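Local coordinates for protein putative 6-phosphogluconolactonase (Neisseria gonorrhoeae, PDB 3LHI) that probably hydrolyses 6-phosphogluconolactone to 6-phosphogluconate, the second step in the oxidative stage of the pentose phosphate pathway, at residues Q27-L30 with G35-L38; A23-G28 with T186-L191; P149-A154 with E212-L217. All coordinates share one frame; numbering follows the deposited sequence.

Interaction 1: residues Q27-L30 with G35-L38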
loop_
_atom_site.group_PDB
_atom_site.type_symbol
_atom_site.label_atom_id
_atom_site.label_comp_id
_atom_site.label_asym_id
_atom_site.label_seq_id
_atom_site.Cartn_x
_atom_site.Cartn_y
_atom_site.Cartn_z
ATOM N N GLN A 27 0.673 2.836 -17.135
ATOM C CA GLN A 27 0.893 3.251 -18.521
ATOM C C GLN A 27 0.313 4.634 -18.730
ATOM O O GLN A 27 0.955 5.459 -19.438
ATOM C CB GLN A 27 0.350 2.243 -19.520
ATOM C CG GLN A 27 0.784 2.629 -20.949
ATOM C CD GLN A 27 2.273 2.595 -21.117
ATOM O OE1 GLN A 27 2.896 1.545 -20.878
ATOM N NE2 GLN A 27 2.880 3.710 -21.576
ATOM N N GLY A 28 -0.848 4.895 -18.161
ATOM C CA GLY A 28 -1.462 6.220 -18.311
ATOM C C GLY A 28 -0.602 7.320 -17.703
ATOM O O GLY A 28 -0.430 8.389 -18.321
ATOM N N ALA A 29 -0.009 7.064 -16.518
ATOM C CA ALA A 29 0.915 7.982 -15.912
ATOM C C ALA A 29 2.163 8.159 -16.762
ATOM O O ALA A 29 2.597 9.278 -17.003
ATOM C CB ALA A 29 1.256 7.547 -14.506
ATOM N N LEU A 30 2.733 7.088 -17.287
ATOM C CA LEU A 30 3.894 7.167 -18.132
ATOM C C LEU A 30 3.573 8.001 -19.413
ATOM O O LEU A 30 4.383 8.813 -19.819
ATOM C CB LEU A 30 4.387 5.783 -18.563
ATOM C CG LEU A 30 5.049 4.980 -17.429
ATOM C CD1 LEU A 30 5.144 3.505 -17.870
ATOM C CD2 LEU A 30 6.416 5.530 -17.007
ATOM N N GLY A 35 6.865 9.339 -16.339
ATOM C CA GLY A 35 7.285 8.644 -15.127
ATOM C C GLY A 35 6.068 8.341 -14.324
ATOM O O GLY A 35 5.006 8.893 -14.528
ATOM N N ALA A 36 6.224 7.359 -13.423
ATOM C CA ALA A 36 5.118 6.950 -12.549
ATOM C C ALA A 36 5.677 6.480 -11.247
ATOM O O ALA A 36 6.824 6.004 -11.205
ATOM C CB ALA A 36 4.297 5.850 -13.193
ATOM N N VAL A 37 4.894 6.605 -10.189
ATOM C CA VAL A 37 5.223 6.052 -8.860
ATOM C C VAL A 37 4.097 5.123 -8.439
ATOM O O VAL A 37 2.918 5.507 -8.432
ATOM C CB VAL A 37 5.484 7.140 -7.835
ATOM C CG1 VAL A 37 5.672 6.518 -6.400
ATOM C CG2 VAL A 37 6.687 7.987 -8.259
ATOM N N LEU A 38 4.483 3.878 -8.111
ATOM C CA LEU A 38 3.572 2.841 -7.636
ATOM C C LEU A 38 3.887 2.559 -6.147
ATOM O O LEU A 38 5.067 2.313 -5.789
ATOM C CB LEU A 38 3.903 1.555 -8.414
ATOM C CG LEU A 38 3.230 0.254 -7.954
ATOM C CD1 LEU A 38 1.714 0.352 -8.210
ATOM C CD2 LEU A 38 3.809 -0.982 -8.619
#
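The backbones run closest where Leu-30 faces Gly-35, with their CA atoms 4.8 Å apart, and they open slightly at the next pair, Ala-29 and Ala-36, where the CA atoms are 5.5 Å apart. Helix 11-33 runs on for three residues past Leu-30, and a tight turn leads into strand 36-40. Two methyl groups meet at a slant: Ala-29 CB and Ala-36 CB lie 3.7 Å from each other. Both CB atoms point across the contact, so the small side chains let the helix sit close to the strand. Leu-30 reaches over by a different route. Its CG is anti to the carbonyl carbon (chi1 -72°), and this brings CD2 to the backbone of Gly-35, 3.7 Å from its CA. The same methyl passes 4.4 Å from Ala-36 CB. This is the return end of a beta-alpha-beta crossover. Strand 3-8 leads into helix 11-33, and the chain then enters strand 36-40 of the same sheet, in keeping with the Rossmann-like clan to which the family belongs. The side chains that meet are apolar. The carbonyl oxygens of Ala-29 and Gly-35 come within 3.5 Å, but both are acceptors and do not bond each other. The strand's own hydrogen bonds run within the sheet. Ala-36 pairs with Asn-62 and Gly-64 on one flank, and Val-37 pairs with Asp-129 and Val-130 on the other. OD2 of Asp-129 also accepts the backbone N-H of Val-37. Leu-30 additionally rests on Asn-62, beside the strand's first residues.

Interaction 2: residues A23-G28 with T186-L191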
loop_
_atom_site.group_PDB
_atom_site.type_symbol
_atom_site.label_atom_id
_atom_site.label_comp_id
_atom_site.label_asym_id
_atom_site.label_seq_id
_atom_site.Cartn_x
_atom_site.Cartn_y
_atom_site.Cartn_z
ATOM N N ALA A 23 -1.182 -2.202 -14.463
ATOM C CA ALA A 23 -0.308 -1.903 -15.559
ATOM C C ALA A 23 -0.917 -0.828 -16.464
ATOM O O ALA A 23 -0.205 0.099 -16.872
ATOM C CB ALA A 23 0.013 -3.170 -16.366
ATOM N N ASP A 24 -2.217 -0.921 -16.706
ATOM C CA ASP A 24 -2.873 0.100 -17.548
ATOM C C ASP A 24 -2.829 1.476 -16.852
ATOM O O ASP A 24 -2.583 2.514 -17.493
ATOM C CB ASP A 24 -4.307 -0.269 -17.847
ATOM C CG ASP A 24 -4.432 -1.369 -18.888
ATOM O OD1 ASP A 24 -3.423 -1.721 -19.561
ATOM O OD2 ASP A 24 -5.575 -1.884 -18.992
ATOM N N ALA A 25 -3.015 1.511 -15.538
ATOM C CA ALA A 25 -2.973 2.800 -14.802
ATOM C C ALA A 25 -1.546 3.367 -14.821
ATOM O O ALA A 25 -1.321 4.571 -15.006
ATOM C CB ALA A 25 -3.477 2.581 -13.357
ATOM N N LEU A 26 -0.526 2.527 -14.627
ATOM C CA LEU A 26 0.845 2.970 -14.731
ATOM C C LEU A 26 1.159 3.520 -16.117
ATOM O O LEU A 26 1.841 4.524 -16.268
ATOM C CB LEU A 26 1.815 1.872 -14.339
ATOM C CG LEU A 26 1.808 1.518 -12.844
ATOM C CD1 LEU A 26 2.655 0.206 -12.644
ATOM C CD2 LEU A 26 2.344 2.634 -11.935
ATOM N N GLN A 27 0.673 2.836 -17.135
ATOM C CA GLN A 27 0.893 3.251 -18.521
ATOM C C GLN A 27 0.313 4.634 -18.730
ATOM O O GLN A 27 0.955 5.459 -19.438
ATOM C CB GLN A 27 0.350 2.243 -19.520
ATOM C CG GLN A 27 0.784 2.629 -20.949
ATOM C CD GLN A 27 2.273 2.595 -21.117
ATOM O OE1 GLN A 27 2.896 1.545 -20.878
ATOM N NE2 GLN A 27 2.880 3.710 -21.576
ATOM N N GLY A 28 -0.848 4.895 -18.161
ATOM C CA GLY A 28 -1.462 6.220 -18.311
ATOM C C GLY A 28 -0.602 7.320 -17.703
ATOM O O GLY A 28 -0.430 8.389 -18.321
ATOM N N THR A 186 -3.754 10.188 -3.998
ATOM C CA THR A 186 -3.180 9.293 -4.990
ATOM C C THR A 186 -4.212 9.176 -6.142
ATOM O O THR A 186 -5.369 8.896 -5.918
ATOM C CB THR A 186 -2.884 7.911 -4.384
ATOM O OG1 THR A 186 -1.881 8.083 -3.378
ATOM C CG2 THR A 186 -2.349 7.003 -5.449
ATOM N N GLY A 187 -3.748 9.305 -7.385
ATOM C CA GLY A 187 -4.657 9.343 -8.500
ATOM C C GLY A 187 -5.476 8.083 -8.718
ATOM O O GLY A 187 -6.649 8.128 -9.071
ATOM N N HIS A 188 -4.859 6.928 -8.545
ATOM C CA HIS A 188 -5.547 5.669 -8.775
ATOM C C HIS A 188 -5.297 4.779 -7.549
ATOM O O HIS A 188 -4.140 4.393 -7.325
ATOM C CB HIS A 188 -5.001 5.005 -10.079
ATOM C CG HIS A 188 -5.206 5.839 -11.300
ATOM N ND1 HIS A 188 -6.335 5.728 -12.079
ATOM C CD2 HIS A 188 -4.440 6.798 -11.875
ATOM C CE1 HIS A 188 -6.264 6.595 -13.079
ATOM N NE2 HIS A 188 -5.132 7.269 -12.966
ATOM N N VAL A 189 -6.360 4.426 -6.827
ATOM C CA VAL A 189 -6.297 3.616 -5.637
ATOM C C VAL A 189 -7.016 2.303 -5.890
ATOM O O VAL A 189 -8.189 2.274 -6.280
ATOM C CB VAL A 189 -6.917 4.334 -4.439
ATOM C CG1 VAL A 189 -6.837 3.469 -3.174
ATOM C CG2 VAL A 189 -6.185 5.695 -4.198
ATOM N N PHE A 190 -6.317 1.225 -5.623
ATOM C CA PHE A 190 -6.842 -0.132 -5.713
ATOM C C PHE A 190 -6.856 -0.755 -4.316
ATOM O O PHE A 190 -5.997 -0.444 -3.500
ATOM C CB PHE A 190 -5.975 -0.978 -6.609
ATOM C CG PHE A 190 -5.972 -0.573 -8.038
ATOM C CD1 PHE A 190 -5.122 0.440 -8.508
ATOM C CD2 PHE A 190 -6.810 -1.180 -8.923
ATOM C CE1 PHE A 190 -5.166 0.822 -9.852
ATOM C CE2 PHE A 190 -6.826 -0.836 -10.226
ATOM C CZ PHE A 190 -6.045 0.190 -10.689
ATOM N N LEU A 191 -7.807 -1.644 -4.047
ATOM C CA LEU A 191 -7.871 -2.447 -2.817
ATOM C C LEU A 191 -7.992 -3.905 -3.261
ATOM O O LEU A 191 -8.918 -4.241 -4.045
ATOM C CB LEU A 191 -9.089 -2.050 -1.969
ATOM C CG LEU A 191 -9.314 -2.925 -0.727
ATOM C CD1 LEU A 191 -8.168 -2.821 0.263
ATOM C CD2 LEU A 191 -10.626 -2.535 -0.054
#
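Ala-25 meets two aromatic side chains of the strand, His-188 and Phe-190, through its single methyl group. The backbones stay well apart, since even the nearest pair, Ala-25 and His-188, has its CA atoms 7.2 Å from each other. The two large rings bridge this gap, and they receive the methyl differently. Over the His-188 ring, Ala-25 CB sits above one face. It lies toward the rim, with CG the nearest ring atom at 4.2 Å. His-188 CG stands opposite the carbonyl carbon (chi1 -61°), and a near-perpendicular chi2 of -91° turns a ring face to the methyl of Ala-25. At Phe-190 the methyl is instead near the ring plane, at the edge, with CE1 the closest atom at 4.3 Å. These are relaxed van der Waals distances, and the contact is small.

The Phe-190 side is the better packed. That residue is buried, and its ring also touches Leu-18, Ala-21 and Val-22 of the same helix. The His-188 side is looser and reaches solvent. Gly-28, one turn further along the helix, has no side chain to lean on the imidazole. Of segment 23-28, only the Ala-25 methyl meets His-188, and the contact thins out toward the surface.

The helix is regular at this point, with Gln-27 N bonded to Ala-23 O at 2.9 Å. Helix 11-33 lies on this face of the sheet, running roughly antiparallel to strand 188-194. Strand 188-194 lies between parallel strands 130-133 and 226-231. Val-130 of the first touches both Ala-25 and Phe-190. Phe-229 of the second packs on Phe-190, whose ring also meets that of His-227.

Interaction 3: residues P149-A154 with E212-L217; sequences PQFQTA and EYPISL
Phe-151 reaches across to Pro-214 and Leu-217 with the far end of its ring. Pro-214 CG lies at the ring edge, near its plane, 3.8 Å from CE2. The Leu-217 side chain points back against that of Phe-151 and puts CD1 3.9 Å from CZ, oblique to the ring. The two backbones are far apart, with the CA atoms of Phe-151 and Pro-214 at 9.4 Å, so side chains alone make the contact. Phe-151 spans the distance because its CG is anti to the backbone N (chi1 -169°). Arg-211, just ahead of the second segment, makes a cation-pi contact with the same ring, and Ile-144 also packs on it.

The arrangement joins the N-terminal parts of two short helices, 151-155 and 215-219: Phe-151 opens the first, Pro-214 lies near the start of the second and Leu-217 within it. Gln-150 is the N-cap of the first helix, and its O accepts a bond from Ala-154 N at 3.0 Å. Its side-chain OE1 accepts the backbone N-H of Thr-167, tying the cap to a residue just past strand 163-166. On the other side, Leu-217 N bonds to Pro-214 O at 2.9 Å, which fixes the spacing of the two residues that meet the ring. Further out, Asn-210 OD1 accepts the backbone N-H of Glu-212. Ile-215 is backbone-bonded to Gly-139, in the loop that follows strand 130-133.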
loop_
_atom_site.group_PDB
_atom_site.type_symbol
_atom_site.label_atom_id
_atom_site.label_comp_id
_atom_site.label_asym_id
_atom_site.label_seq_id
_atom_site.Cartn_x
_atom_site.Cartn_y
_atom_site.Cartn_z
ATOM N N PRO A 149 -1.974 4.886 18.956
ATOM C CA PRO A 149 -2.073 6.199 19.628
ATOM C C PRO A 149 -1.848 7.369 18.692
ATOM O O PRO A 149 -2.260 8.477 18.997
ATOM C CB PRO A 149 -0.932 6.156 20.644
ATOM C CG PRO A 149 -0.391 4.831 20.644
ATOM C CD PRO A 149 -0.964 3.999 19.555
ATOM N N GLN A 150 -1.239 7.118 17.550
ATOM C CA GLN A 150 -0.952 8.108 16.530
ATOM C C GLN A 150 -2.087 8.251 15.493
ATOM O O GLN A 150 -1.921 8.912 14.480
ATOM C CB GLN A 150 0.388 7.829 15.838
ATOM C CG GLN A 150 1.524 7.537 16.802
ATOM C CD GLN A 150 1.695 6.055 17.123
ATOM O OE1 GLN A 150 0.763 5.254 16.940
ATOM N NE2 GLN A 150 2.885 5.684 17.587
ATOM N N PHE A 151 -3.245 7.643 15.744
ATOM C CA PHE A 151 -4.345 7.668 14.773
ATOM C C PHE A 151 -4.761 9.074 14.408
ATOM O O PHE A 151 -4.946 9.377 13.234
ATOM C CB PHE A 151 -5.540 6.884 15.305
ATOM C CG PHE A 151 -6.603 6.628 14.322
ATOM C CD1 PHE A 151 -7.636 7.542 14.066
ATOM C CD2 PHE A 151 -6.580 5.464 13.593
ATOM C CE1 PHE A 151 -8.602 7.263 13.101
ATOM C CE2 PHE A 151 -7.541 5.211 12.683
ATOM C CZ PHE A 151 -8.532 6.061 12.406
ATOM N N GLN A 152 -4.909 9.985 15.372
ATOM C CA GLN A 152 -5.291 11.353 15.039
ATOM C C GLN A 152 -4.264 12.043 14.153
ATOM O O GLN A 152 -4.641 12.816 13.270
ATOM C CB GLN A 152 -5.551 12.196 16.302
ATOM C CG GLN A 152 -6.798 11.751 17.100
ATOM C CD GLN A 152 -8.038 11.918 16.334
ATOM O OE1 GLN A 152 -8.776 10.952 16.093
ATOM N NE2 GLN A 152 -8.351 13.183 15.981
ATOM N N THR A 153 -2.983 11.781 14.362
ATOM C CA THR A 153 -1.940 12.309 13.454
ATOM C C THR A 153 -2.097 11.716 12.049
ATOM O O THR A 153 -2.007 12.448 11.067
ATOM C CB THR A 153 -0.531 12.071 14.006
ATOM O OG1 THR A 153 -0.399 12.734 15.286
ATOM C CG2 THR A 153 0.577 12.564 13.051
ATOM N N ALA A 154 -2.388 10.443 11.954
ATOM C CA ALA A 154 -2.496 9.769 10.663
ATOM C C ALA A 154 -3.616 10.306 9.832
ATOM O O ALA A 154 -3.542 10.271 8.604
ATOM C CB ALA A 154 -2.640 8.232 10.869
ATOM N N GLU A 212 -13.287 2.795 13.806
ATOM C CA GLU A 212 -13.075 1.413 14.216
ATOM C C GLU A 212 -12.583 0.538 13.030
ATOM O O GLU A 212 -11.890 -0.432 13.257
ATOM C CB GLU A 212 -14.363 0.873 14.786
ATOM C CG GLU A 212 -14.318 -0.504 15.383
ATOM C CD GLU A 212 -13.381 -0.649 16.585
ATOM O OE1 GLU A 212 -12.961 0.347 17.248
ATOM O OE2 GLU A 212 -13.057 -1.835 16.852
ATOM N N TYR A 213 -12.980 0.918 11.816
ATOM C CA TYR A 213 -12.588 0.207 10.592
ATOM C C TYR A 213 -11.911 1.242 9.671
ATOM O O TYR A 213 -12.589 1.854 8.851
ATOM C CB TYR A 213 -13.825 -0.418 9.886
ATOM C CG TYR A 213 -14.699 -1.215 10.820
ATOM C CD1 TYR A 213 -14.243 -2.379 11.421
ATOM C CD2 TYR A 213 -15.940 -0.712 11.201
ATOM C CE1 TYR A 213 -15.058 -3.088 12.331
ATOM C CE2 TYR A 213 -16.754 -1.391 12.101
ATOM C CZ TYR A 213 -16.299 -2.569 12.674
ATOM O OH TYR A 213 -17.115 -3.219 13.580
ATOM N N PRO A 214 -10.591 1.453 9.859
ATOM C CA PRO A 214 -9.978 2.612 9.201
ATOM C C PRO A 214 -10.127 2.683 7.677
ATOM O O PRO A 214 -10.183 3.795 7.127
ATOM C CB PRO A 214 -8.527 2.539 9.659
ATOM C CG PRO A 214 -8.617 1.999 11.005
ATOM C CD PRO A 214 -9.691 0.910 10.889
ATOM N N ILE A 215 -10.235 1.540 7.003
ATOM C CA ILE A 215 -10.466 1.579 5.563
ATOM C C ILE A 215 -11.723 2.356 5.177
ATOM O O ILE A 215 -11.808 2.907 4.095
ATOM C CB ILE A 215 -10.474 0.173 4.977
ATOM C CG1 ILE A 215 -10.478 0.176 3.446
ATOM C CG2 ILE A 215 -11.739 -0.618 5.420
ATOM C CD1 ILE A 215 -9.263 0.604 2.742
ATOM N N SER A 216 -12.682 2.419 6.109
ATOM C CA SER A 216 -13.899 3.189 5.889
ATOM C C SER A 216 -13.608 4.648 5.619
ATOM O O SER A 216 -14.404 5.314 4.968
ATOM C CB SER A 216 -14.883 3.130 7.072
ATOM O OG SER A 216 -14.432 3.820 8.200
ATOM N N LEU A 217 -12.520 5.172 6.169
ATOM C CA LEU A 217 -12.177 6.574 5.965
ATOM C C LEU A 217 -11.640 6.851 4.565
ATOM O O LEU A 217 -11.630 8.004 4.104
ATOM C CB LEU A 217 -11.195 7.069 7.018
ATOM C CG LEU A 217 -11.629 6.864 8.483
ATOM C CD1 LEU A 217 -10.541 7.446 9.387
ATOM C CD2 LEU A 217 -13.046 7.390 8.741
#

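Interactions 1 and 2 both use helix 11-33 and both reach the central sheet, at strands 36-40 and 188-194. Their centres are 8 Å apart, and Leu-26 joins them: its CD2 packs 4.0 Å from Ala-36 CB. Interaction 1 is close helix-to-strand packing of small groups. Interaction 2 fills a wider gap with aromatic rings and opens to solvent at one end. Interaction 3 is on the opposite side of the chain's centre from interaction 1, with centres about 28 Å apart. It is mostly buried and joins two short helices rather than helix and sheet. None has a hydrogen bond between its segments, but interaction 2 adds an imidazole face and interaction 3 a cation-pi contact from Arg-211.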